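Local coordinates for aminofutalosine deaminase (Helicobacter pylori, PDB 7LKK), which deaminates aminofutalosine in the menaquinone pathway of Helicobacter pylori, as a metal-dependent hydrolase of the amidohydrolase family, at residues V39-K44 and A385-F390; S69-A74 and G377-N382; G134-H139 and F156-G161; L191-P196 and S206-A211. All blocks are in the same frame, centred on the assembly; numbering follows the deposited sequence.

Interaction 1 of 4, residues V39-K44 and A385-F390; sequences VVFDEK and ADLSVF
The small beta domain that accompanies the barrel in amidohydrolases brings F41, on strand 37-41, against A385, just before strand 387-391, and L387, its first residue. The F41 ring receives L387 over one face: CD1 of L387 lies 4.2 Å from the ring centroid and 15° off the normal, a CH-pi contact displaced toward the rim. With chi1 at 64°, CG of F41 stands between the backbone N and the carbonyl carbon, which lays the ring against L387. Near the same ring, the methyl CB of A385 comes obliquely to CD2 of F41 at 3.6 Å. V39 adds a looser apolar touch, its CG1 being 4.3 Å from CD1 of L387. Beyond the ring, the polypeptide turns at D42, and there the contact becomes polar: A385 N donates to E43 O at 3.1 Å, with an N-H...O angle of 161°. The turn is itself braced, since D42 OD1 accepts from K44 N at 2.9 Å. F416 meets F41 edge-to-face, while I19 of strand 17-21 touches both F41 and L387. A hydrophobic seam between strand 37-41 and the chain entering strand 387-391, closed by one backbone bond to the middle residue of an Asx turn, thus characterises this part of the beta domain.

Interaction 2 of 4, residues S69-A74 and G377-N382; sequences SVLLPA and GEIETN
G377 meets P73 through its backbone: CB of P73 lies 3.6 Å from atom C of G377, and P73 and G377 are also the nearest CA pair, 5.4 Å apart. The positive phi of G377 (77°) is one that favours glycine. Its N donates to a water at 3.0 Å, and the same water donates to A74 O at 2.7 Å, so a single molecule links the two segments where no direct hydrogen bond joins them. At E378 the pyrrolidine ring still follows the backbone, with CG of P73 3.6 Å from CA of E378. CB of E378 points away from the strand, and the OE2 of this residue forms a salt bridge with R366. I379 then turns its side chain back toward the strand and crosses the proline ring at about a right angle. Its chi1 of -66° places CG1 beside the backbone N, where CG1 reaches CG of P73 at 3.7 Å. CD1 carries on along the strand to CA of L72 at 3.9 Å and more loosely to CG of L71 at 4.2 Å. V24 and L26 also touch I379, placing this isoleucine between strand 69-80 and the chain around strand 23-25. With six buried residues in contact and no direct polar bond, the loop is held to the strand by apolar fit around P73, supplemented by one water-mediated backbone link.

Interaction 3 of 4, residues G134-H139 and F156-G161; sequences GAISNH and FLEFLG. With MCF ((8R)-3-(5-S-methyl-5-thio-beta-D-ribofuranosyl)-3,6,7,8-tetrahydroimidazo[4,5-d][1,3]diazepin-8-ol), chain J; EDO (1,2-ethanediol), chain F.
N138 and E158 meet at the C-terminal ends of two neighbouring parallel strands of the TIM-type barrel, N138 just past strand 130-137 and E158 still within 152-159; helix 143-147 joins the two in a beta-alpha-beta unit. Backbone bonds set the register: F156 N donates to A135 O, S137 N to F156 O, and E158 N to S137 O at 2.7 Å, pairing I136 with F156 and S137 with L157. The apolar contacts include CD1 of I136 against CB of F156 at 3.8 Å, while CG2 of I136 packs against the E158 carboxylate, 3.5 Å from OE2. Polar side-chain bonds cluster at the C-terminal ends. The N138 amide and E158 carboxylate lie side by side, their planes 25° apart, and ND2 donates to the anti lone pair of OE1 at 2.9 Å. The same nitrogen reaches E158 O at 3.2 Å from above the carbonyl plane. An extended E158 chain, with chi1 174° and chi2 -179°, carries the carboxylate to this position. The inhibitor, methylthio-coformycin, adds bonds through both ribose hydroxyls, and L160 CD1 touches its methylthio carbon. Its O3S donates to OD1 of N138 at 2.7 Å, and its O2S donates to OE1 of E158 at 2.5 Å.

Interaction 4 of 4, residues L191-P196 and S206-A211; sequences LAVHAP and SVIQLA. With MCF ((8R)-3-(5-S-methyl-5-thio-beta-D-ribofuranosyl)-3,6,7,8-tetrahydroimidazo[4,5-d][1,3]diazepin-8-ol), chain J.
Strand 191-193 and helix 206-211 run nearly antiparallel, 159° between their N-to-C directions, with their axes approaching to 8.6 Å. Side chains from both elements occupy that separation, L191 and V193 from the strand, and no hydrogen bond crosses it. L191 does most of the work. Its chi1 of -71° sets CG beside the backbone N, and from there CD1 reaches into the last turn of the segment, 3.6 Å from A211 N and 3.8 Å from the A211 methyl CB. CD1 of L191 also meets CD2 of L210 at 3.7 Å, the two leucine side chains crossing at about a right angle. Closer to the backbone, CB of L191 touches CG1 of V207 at 4.1 Å. V193 continues the apolar row two residues along the strand: its CG2 is 4.2 Å from CG1 of V207, and a looser approach leads on to I208. F172 and F176 also touch L191, extending the hydrophobic layer to the preceding helix, 166-180. A192, between the two, points away from the helix and touches F156 and E158. Just past the strand, H194 turns to the inhibitor instead: its NE2 makes a weak hydrogen bond to N4 of methylthio-coformycin at 3.4 Å, while ND1 is bonded to S198 OG. This division, with alternate strand residues packed on an outer helix and a pocket residue following the strand's C-terminal end, is typical of the TIM barrel.

Interactions 1 and 2 lie together, centres about 7 Å apart, and interactions 3 and 4 form a second pair about 10 Å apart; the centres of interactions 1 and 4 are separated by about 35 Å. Neighbouring strands couple each pair: 69-80 with 387-391 in the first, and 152-159 with 187-193 in the second, where F159 N reaches A192 O at 2.8 Å. Interaction 1 is partly buried, its turn residues E43 and K44 being exposed, and mixes apolar contacts with one backbone hydrogen bond; the other three are buried. Interactions 2 and 4 are chiefly apolar and lack direct hydrogen bonds across their segments. Interaction 3 combines strand pairing with polar side chains, and shares the inhibitor with interaction 4.

Interaction 1 of 4, residues V39-K44 and A385-F390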
# COMPACT_ATOMS: atom_id res chain seq x y z
N VAL A 39 -1.26 -32.09 -5.17
CA VAL A 39 -0.84 -32.07 -6.57
C VAL A 39 0.28 -33.09 -6.75
O VAL A 39 1.26 -33.08 -6.00
CB VAL A 39 -0.37 -30.67 -7.01
CG1 VAL A 39 0.19 -30.73 -8.43
CG2 VAL A 39 -1.51 -29.67 -6.92
N VAL A 40 0.13 -33.96 -7.74
CA VAL A 40 1.21 -34.83 -8.19
C VAL A 40 1.89 -34.16 -9.37
O VAL A 40 1.21 -33.69 -10.30
CB VAL A 40 0.69 -36.23 -8.59
CG1 VAL A 40 1.85 -37.12 -9.01
CG2 VAL A 40 -0.07 -36.85 -7.44
N PHE A 41 3.22 -34.09 -9.35
CA PHE A 41 3.93 -33.39 -10.40
C PHE A 41 5.33 -33.96 -10.57
O PHE A 41 5.96 -34.38 -9.60
CB PHE A 41 4.01 -31.88 -10.12
CG PHE A 41 4.79 -31.53 -8.88
CD1 PHE A 41 4.20 -31.60 -7.63
CD2 PHE A 41 6.10 -31.11 -8.97
CE1 PHE A 41 4.91 -31.28 -6.49
CE2 PHE A 41 6.83 -30.78 -7.83
CZ PHE A 41 6.23 -30.86 -6.59
N ASP A 42 5.80 -33.97 -11.82
CA ASP A 42 7.21 -34.11 -12.11
C ASP A 42 7.70 -32.76 -12.60
O ASP A 42 7.77 -31.80 -11.82
CB ASP A 42 7.47 -35.22 -13.14
CG ASP A 42 6.39 -35.29 -14.21
OD1 ASP A 42 5.96 -34.22 -14.70
OD2 ASP A 42 5.97 -36.41 -14.55
N GLU A 43 8.01 -32.64 -13.89
CA GLU A 43 8.23 -31.32 -14.47
C GLU A 43 6.91 -30.62 -14.81
O GLU A 43 6.87 -29.39 -14.86
CB GLU A 43 9.09 -31.42 -15.73
CG GLU A 43 10.56 -31.72 -15.45
CD GLU A 43 10.89 -33.19 -15.55
OE1 GLU A 43 9.95 -34.00 -15.70
OE2 GLU A 43 12.08 -33.55 -15.47
N LYS A 44 5.85 -31.39 -15.02
CA LYS A 44 4.52 -30.85 -15.27
C LYS A 44 3.58 -31.32 -14.16
O LYS A 44 3.88 -32.26 -13.42
CB LYS A 44 3.97 -31.30 -16.63
CG LYS A 44 4.90 -31.04 -17.81
CD LYS A 44 5.03 -29.56 -18.10
CE LYS A 44 5.54 -29.31 -19.51
NZ LYS A 44 7.02 -29.30 -19.58
N ALA A 385 4.97 -27.35 -13.61
CA ALA A 385 4.98 -27.47 -12.15
C ALA A 385 5.69 -26.27 -11.52
O ALA A 385 6.73 -26.39 -10.86
CB ALA A 385 5.62 -28.79 -11.73
N ASP A 386 5.13 -25.09 -11.75
CA ASP A 386 5.59 -23.85 -11.14
C ASP A 386 4.66 -23.56 -9.96
O ASP A 386 3.56 -23.04 -10.15
CB ASP A 386 5.60 -22.71 -12.15
CG ASP A 386 6.55 -22.96 -13.32
OD1 ASP A 386 7.50 -23.76 -13.17
OD2 ASP A 386 6.34 -22.36 -14.39
N LEU A 387 5.11 -23.90 -8.76
CA LEU A 387 4.23 -23.94 -7.60
C LEU A 387 4.85 -23.22 -6.41
O LEU A 387 6.04 -23.37 -6.14
CB LEU A 387 3.90 -25.39 -7.22
CG LEU A 387 3.25 -26.22 -8.33
CD1 LEU A 387 3.25 -27.70 -7.98
CD2 LEU A 387 1.83 -25.73 -8.60
N SER A 388 4.02 -22.45 -5.70
CA SER A 388 4.42 -21.76 -4.49
C SER A 388 3.64 -22.30 -3.30
O SER A 388 2.46 -22.67 -3.43
CB SER A 388 4.17 -20.25 -4.61
OG SER A 388 5.01 -19.65 -5.57
N VAL A 389 4.30 -22.37 -2.15
CA VAL A 389 3.65 -22.68 -0.88
C VAL A 389 3.96 -21.55 0.10
O VAL A 389 5.13 -21.21 0.32
CB VAL A 389 4.13 -24.03 -0.31
CG1 VAL A 389 3.51 -24.29 1.05
CG2 VAL A 389 3.80 -25.16 -1.28
N PHE A 390 2.91 -20.97 0.68
CA PHE A 390 3.02 -19.91 1.67
C PHE A 390 2.44 -20.40 2.99
O PHE A 390 1.29 -20.86 3.02
CB PHE A 390 2.29 -18.64 1.23
CG PHE A 390 2.98 -17.89 0.12
CD1 PHE A 390 2.81 -18.27 -1.20
CD2 PHE A 390 3.78 -16.79 0.40
CE1 PHE A 390 3.43 -17.57 -2.23
CE2 PHE A 390 4.40 -16.09 -0.62
CZ PHE A 390 4.23 -16.48 -1.93

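Interaction 2 of 4, residues S69-A74 and G377-N382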
# COMPACT_ATOMS: atom_id res chain seq x y z
N SER A 69 -1.37 -23.62 5.32
CA SER A 69 -0.61 -23.03 4.24
C SER A 69 -1.48 -22.94 2.99
O SER A 69 -2.56 -23.54 2.92
CB SER A 69 0.66 -23.83 3.95
OG SER A 69 1.44 -23.96 5.13
N VAL A 70 -1.00 -22.18 2.01
CA VAL A 70 -1.69 -22.01 0.74
C VAL A 70 -0.78 -22.51 -0.37
O VAL A 70 0.38 -22.09 -0.47
CB VAL A 70 -2.09 -20.54 0.50
CG1 VAL A 70 -2.55 -20.34 -0.93
CG2 VAL A 70 -3.17 -20.12 1.48
N LEU A 71 -1.30 -23.41 -1.19
CA LEU A 71 -0.64 -23.88 -2.40
C LEU A 71 -1.29 -23.22 -3.60
O LEU A 71 -2.52 -23.22 -3.72
CB LEU A 71 -0.73 -25.41 -2.50
CG LEU A 71 -0.26 -26.09 -3.79
CD1 LEU A 71 1.19 -25.76 -4.08
CD2 LEU A 71 -0.47 -27.59 -3.71
N LEU A 72 -0.48 -22.64 -4.48
CA LEU A 72 -0.99 -21.89 -5.61
C LEU A 72 0.09 -21.86 -6.69
O LEU A 72 1.24 -22.22 -6.43
CB LEU A 72 -1.40 -20.46 -5.19
CG LEU A 72 -0.32 -19.38 -5.10
CD1 LEU A 72 -0.95 -18.00 -5.18
CD2 LEU A 72 0.49 -19.52 -3.82
N PRO A 73 -0.26 -21.48 -7.92
CA PRO A 73 0.77 -21.37 -8.96
C PRO A 73 1.76 -20.27 -8.62
O PRO A 73 1.42 -19.27 -8.00
CB PRO A 73 -0.04 -21.02 -10.22
CG PRO A 73 -1.43 -21.41 -9.92
CD PRO A 73 -1.61 -21.22 -8.45
N ALA A 74 3.01 -20.48 -9.05
CA ALA A 74 3.98 -19.40 -9.00
C ALA A 74 3.47 -18.19 -9.77
O ALA A 74 2.74 -18.32 -10.76
CB ALA A 74 5.33 -19.86 -9.57
N GLY A 377 0.81 -20.62 -14.55
CA GLY A 377 -0.15 -19.70 -13.98
C GLY A 377 -1.43 -20.33 -13.49
O GLY A 377 -2.33 -19.60 -13.07
N GLU A 378 -1.53 -21.66 -13.51
CA GLU A 378 -2.77 -22.32 -13.13
C GLU A 378 -2.44 -23.75 -12.71
O GLU A 378 -1.59 -24.40 -13.33
CB GLU A 378 -3.78 -22.31 -14.28
CG GLU A 378 -5.02 -23.17 -14.06
CD GLU A 378 -6.02 -23.03 -15.18
OE1 GLU A 378 -7.14 -23.57 -15.05
OE2 GLU A 378 -5.70 -22.37 -16.19
N ILE A 379 -3.10 -24.23 -11.66
CA ILE A 379 -2.92 -25.60 -11.19
C ILE A 379 -3.87 -26.47 -12.01
O ILE A 379 -5.06 -26.60 -11.69
CB ILE A 379 -3.17 -25.72 -9.69
CG1 ILE A 379 -2.10 -24.94 -8.92
CG2 ILE A 379 -3.15 -27.18 -9.26
CD1 ILE A 379 -2.21 -25.07 -7.42
N GLU A 380 -3.34 -27.06 -13.08
CA GLU A 380 -4.11 -27.87 -14.00
C GLU A 380 -3.17 -28.88 -14.64
O GLU A 380 -2.01 -28.56 -14.90
CB GLU A 380 -4.79 -27.00 -15.07
CG GLU A 380 -5.74 -27.74 -15.99
CD GLU A 380 -6.33 -26.84 -17.06
OE1 GLU A 380 -5.88 -25.67 -17.16
OE2 GLU A 380 -7.22 -27.29 -17.81
N THR A 381 -3.68 -30.09 -14.89
CA THR A 381 -2.85 -31.14 -15.47
C THR A 381 -2.27 -30.68 -16.81
O THR A 381 -2.93 -30.00 -17.59
CB THR A 381 -3.67 -32.42 -15.67
OG1 THR A 381 -4.75 -32.17 -16.58
CG2 THR A 381 -4.23 -32.90 -14.34
N ASN A 382 -1.00 -31.02 -17.02
CA ASN A 382 -0.17 -30.73 -18.19
C ASN A 382 0.43 -29.32 -18.14
O ASN A 382 1.24 -28.99 -19.01
CB ASN A 382 -0.91 -30.91 -19.53
CG ASN A 382 -1.49 -32.30 -19.68
OD1 ASN A 382 -0.87 -33.29 -19.31
ND2 ASN A 382 -2.70 -32.38 -20.23
O HOH W 1 3.10 -20.24 -12.67

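Interaction 3 of 4, residues G134-H139 and F156-G161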
# COMPACT_ATOMS: atom_id res chain seq x y z
N GLY A 134 8.24 -10.95 -17.26
CA GLY A 134 8.36 -10.24 -18.52
C GLY A 134 9.30 -9.06 -18.34
O GLY A 134 8.91 -8.04 -17.77
N ALA A 135 10.54 -9.21 -18.80
CA ALA A 135 11.59 -8.24 -18.54
C ALA A 135 11.77 -7.32 -19.75
O ALA A 135 12.16 -7.77 -20.83
CB ALA A 135 12.91 -8.95 -18.21
N ILE A 136 11.49 -6.03 -19.55
CA ILE A 136 11.75 -5.03 -20.58
C ILE A 136 13.22 -4.64 -20.52
O ILE A 136 13.74 -4.29 -19.45
CB ILE A 136 10.84 -3.81 -20.40
CG1 ILE A 136 9.37 -4.23 -20.40
CG2 ILE A 136 11.11 -2.78 -21.49
CD1 ILE A 136 8.76 -4.34 -21.78
N SER A 137 13.89 -4.69 -21.66
CA SER A 137 15.33 -4.48 -21.71
C SER A 137 15.68 -3.59 -22.90
O SER A 137 15.21 -3.83 -24.01
CB SER A 137 16.08 -5.81 -21.81
OG SER A 137 17.48 -5.61 -21.75
N ASN A 138 16.51 -2.58 -22.65
CA ASN A 138 17.03 -1.72 -23.70
C ASN A 138 18.44 -2.08 -24.15
O ASN A 138 18.81 -1.77 -25.28
CB ASN A 138 17.03 -0.25 -23.24
CG ASN A 138 15.63 0.25 -22.92
OD1 ASN A 138 15.37 0.72 -21.81
ND2 ASN A 138 14.73 0.16 -23.89
N HIS A 139 19.23 -2.73 -23.28
CA HIS A 139 20.62 -3.02 -23.58
C HIS A 139 21.04 -4.44 -23.23
O HIS A 139 22.22 -4.78 -23.40
CB HIS A 139 21.54 -2.03 -22.85
CG HIS A 139 21.21 -0.59 -23.09
ND1 HIS A 139 21.39 0.02 -24.31
CD2 HIS A 139 20.71 0.36 -22.27
CE1 HIS A 139 21.01 1.28 -24.23
NE2 HIS A 139 20.59 1.52 -23.00
N PHE A 156 11.78 -8.71 -23.38
CA PHE A 156 11.30 -7.82 -24.43
C PHE A 156 12.40 -6.80 -24.71
O PHE A 156 12.60 -5.86 -23.93
CB PHE A 156 10.01 -7.12 -24.02
CG PHE A 156 8.84 -8.04 -23.81
CD1 PHE A 156 8.67 -8.72 -22.61
CD2 PHE A 156 7.89 -8.21 -24.81
CE1 PHE A 156 7.59 -9.55 -22.42
CE2 PHE A 156 6.81 -9.05 -24.62
CZ PHE A 156 6.66 -9.72 -23.43
N LEU A 157 13.12 -6.97 -25.82
CA LEU A 157 14.07 -5.95 -26.26
C LEU A 157 13.28 -4.74 -26.75
O LEU A 157 12.58 -4.82 -27.76
CB LEU A 157 14.98 -6.49 -27.35
CG LEU A 157 16.04 -5.50 -27.84
CD1 LEU A 157 16.96 -5.08 -26.70
CD2 LEU A 157 16.84 -6.07 -29.00
N GLU A 158 13.40 -3.63 -26.03
CA GLU A 158 12.55 -2.47 -26.23
C GLU A 158 13.25 -1.44 -27.11
O GLU A 158 14.38 -1.04 -26.83
CB GLU A 158 12.17 -1.84 -24.89
CG GLU A 158 11.40 -0.54 -25.02
CD GLU A 158 11.08 0.06 -23.66
OE1 GLU A 158 12.02 0.54 -22.99
OE2 GLU A 158 9.90 0.03 -23.27
N PHE A 159 12.56 -1.00 -28.16
CA PHE A 159 13.12 -0.05 -29.11
C PHE A 159 12.75 1.37 -28.71
O PHE A 159 11.59 1.65 -28.38
CB PHE A 159 12.64 -0.35 -30.53
CG PHE A 159 13.18 0.59 -31.56
CD1 PHE A 159 14.44 0.39 -32.09
CD2 PHE A 159 12.44 1.68 -31.98
CE1 PHE A 159 14.96 1.26 -33.03
CE2 PHE A 159 12.95 2.55 -32.92
CZ PHE A 159 14.21 2.34 -33.44
N LEU A 160 13.73 2.26 -28.76
CA LEU A 160 13.54 3.69 -28.55
C LEU A 160 14.07 4.44 -29.78
O LEU A 160 15.14 4.11 -30.29
CB LEU A 160 14.29 4.19 -27.30
CG LEU A 160 13.71 4.00 -25.89
CD1 LEU A 160 12.54 4.95 -25.68
CD2 LEU A 160 13.29 2.56 -25.61
N GLY A 161 13.32 5.44 -30.24
CA GLY A 161 13.78 6.23 -31.36
C GLY A 161 12.70 7.03 -32.07
O GLY A 161 11.85 6.45 -32.76
O8 MCF J . 6.95 1.77 -17.81
C8 MCF J . 7.60 2.61 -16.88
C7 MCF J . 7.09 4.04 -16.93
N6 MCF J . 6.68 4.40 -18.26
C5 MCF J . 7.57 4.15 -19.37
N4 MCF J . 8.89 3.54 -19.29
C10 MCF J . 9.73 3.03 -18.17
C9 MCF J . 9.14 2.56 -17.01
N1 MCF J . 10.11 2.17 -16.20
C2 MCF J . 11.29 2.35 -16.80
N3 MCF J . 11.04 2.87 -18.01
C1S MCF J . 12.13 3.22 -18.97
C2S MCF J . 11.83 2.81 -20.43
O2S MCF J . 12.18 1.51 -20.65
O4S MCF J . 12.26 4.50 -19.03
C4S MCF J . 12.88 4.81 -20.50
C3S MCF J . 12.75 3.74 -21.22
O3S MCF J . 14.09 3.09 -21.41
C5S MCF J . 12.12 5.97 -21.12
S5S MCF J . 13.23 6.90 -22.22
C6S MCF J . 12.23 7.89 -23.37
C1 EDO F . 18.13 3.57 -21.06
O1 EDO F . 17.44 2.56 -20.30
C2 EDO F . 17.18 4.18 -22.08
O2 EDO F . 16.30 5.11 -21.44

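Interaction 4 of 4, residues L191-P196 and S206-A211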
# COMPACT_ATOMS: atom_id res chain seq x y z
N LEU A 191 10.01 -8.56 -28.26
CA LEU A 191 10.31 -7.21 -28.72
C LEU A 191 9.30 -6.23 -28.13
O LEU A 191 8.18 -6.61 -27.77
CB LEU A 191 10.29 -7.12 -30.25
CG LEU A 191 11.46 -7.81 -30.95
CD1 LEU A 191 11.08 -8.22 -32.37
CD2 LEU A 191 12.67 -6.90 -30.96
N ALA A 192 9.71 -4.97 -28.03
CA ALA A 192 8.85 -3.95 -27.47
C ALA A 192 9.02 -2.63 -28.21
O ALA A 192 10.13 -2.26 -28.59
CB ALA A 192 9.13 -3.74 -25.97
N VAL A 193 7.90 -1.95 -28.42
CA VAL A 193 7.88 -0.56 -28.85
C VAL A 193 7.62 0.29 -27.62
O VAL A 193 6.65 0.04 -26.89
CB VAL A 193 6.79 -0.32 -29.92
CG1 VAL A 193 6.76 1.14 -30.33
CG2 VAL A 193 7.01 -1.24 -31.12
N HIS A 194 8.49 1.26 -27.35
CA HIS A 194 8.44 1.94 -26.06
C HIS A 194 7.09 2.63 -25.85
O HIS A 194 6.35 2.29 -24.92
CB HIS A 194 9.57 2.95 -25.92
CG HIS A 194 9.51 3.71 -24.63
ND1 HIS A 194 9.05 5.01 -24.55
CD2 HIS A 194 9.81 3.34 -23.37
CE1 HIS A 194 9.09 5.41 -23.29
NE2 HIS A 194 9.55 4.42 -22.55
N ALA A 195 6.76 3.60 -26.69
CA ALA A 195 5.59 4.44 -26.45
C ALA A 195 5.27 5.20 -27.73
O ALA A 195 6.12 5.32 -28.62
CB ALA A 195 5.83 5.41 -25.29
N PRO A 196 4.04 5.71 -27.85
CA PRO A 196 3.71 6.54 -29.03
C PRO A 196 4.53 7.81 -29.15
O PRO A 196 4.75 8.27 -30.27
CB PRO A 196 2.22 6.85 -28.82
CG PRO A 196 1.71 5.75 -27.95
CD PRO A 196 2.85 5.40 -27.04
N SER A 206 8.72 -1.40 -38.42
CA SER A 206 9.83 -2.32 -38.65
C SER A 206 10.00 -3.29 -37.49
O SER A 206 10.24 -4.48 -37.70
CB SER A 206 11.12 -1.54 -38.90
OG SER A 206 12.17 -2.40 -39.29
N VAL A 207 9.89 -2.79 -36.25
CA VAL A 207 9.99 -3.67 -35.09
C VAL A 207 8.84 -4.67 -35.09
O VAL A 207 9.04 -5.87 -34.83
CB VAL A 207 10.02 -2.85 -33.79
CG1 VAL A 207 10.03 -3.77 -32.58
CG2 VAL A 207 11.23 -1.92 -33.77
N ILE A 208 7.63 -4.21 -35.40
CA ILE A 208 6.47 -5.09 -35.42
C ILE A 208 6.63 -6.17 -36.49
O ILE A 208 6.28 -7.34 -36.28
CB ILE A 208 5.18 -4.27 -35.64
CG1 ILE A 208 4.87 -3.43 -34.40
CG2 ILE A 208 4.01 -5.18 -35.99
CD1 ILE A 208 4.00 -2.22 -34.68
N GLN A 209 7.17 -5.79 -37.65
CA GLN A 209 7.43 -6.77 -38.70
C GLN A 209 8.48 -7.78 -38.27
O GLN A 209 8.34 -8.98 -38.54
CB GLN A 209 7.86 -6.07 -39.99
CG GLN A 209 7.90 -6.99 -41.20
CD GLN A 209 6.53 -7.56 -41.53
OE1 GLN A 209 5.60 -6.82 -41.86
NE2 GLN A 209 6.41 -8.88 -41.45
N LEU A 210 9.54 -7.32 -37.60
CA LEU A 210 10.56 -8.23 -37.10
C LEU A 210 9.98 -9.22 -36.10
O LEU A 210 10.37 -10.40 -36.08
CB LEU A 210 11.70 -7.44 -36.45
CG LEU A 210 12.80 -8.27 -35.79
CD1 LEU A 210 13.63 -9.00 -36.84
CD2 LEU A 210 13.68 -7.40 -34.91
N ALA A 211 9.04 -8.77 -35.27
CA ALA A 211 8.38 -9.68 -34.34
C ALA A 211 7.57 -10.74 -35.07
O ALA A 211 7.58 -11.91 -34.69
CB ALA A 211 7.49 -8.88 -33.38
O8 MCF J . 6.95 1.77 -17.81
C8 MCF J . 7.60 2.61 -16.88
C7 MCF J . 7.09 4.04 -16.93
N6 MCF J . 6.68 4.40 -18.26
C5 MCF J . 7.57 4.15 -19.37
N4 MCF J . 8.89 3.54 -19.29
C10 MCF J . 9.73 3.03 -18.17
C9 MCF J . 9.14 2.56 -17.01
N1 MCF J . 10.11 2.17 -16.20
C2 MCF J . 11.29 2.35 -16.80
N3 MCF J . 11.04 2.87 -18.01
C1S MCF J . 12.13 3.22 -18.97
C2S MCF J . 11.83 2.81 -20.43
O2S MCF J . 12.18 1.51 -20.65
O4S MCF J . 12.26 4.50 -19.03
C4S MCF J . 12.88 4.81 -20.50
C3S MCF J . 12.75 3.74 -21.22
O3S MCF J . 14.09 3.09 -21.41
C5S MCF J . 12.12 5.97 -21.12
S5S MCF J . 13.23 6.90 -22.22
C6S MCF J . 12.23 7.89 -23.37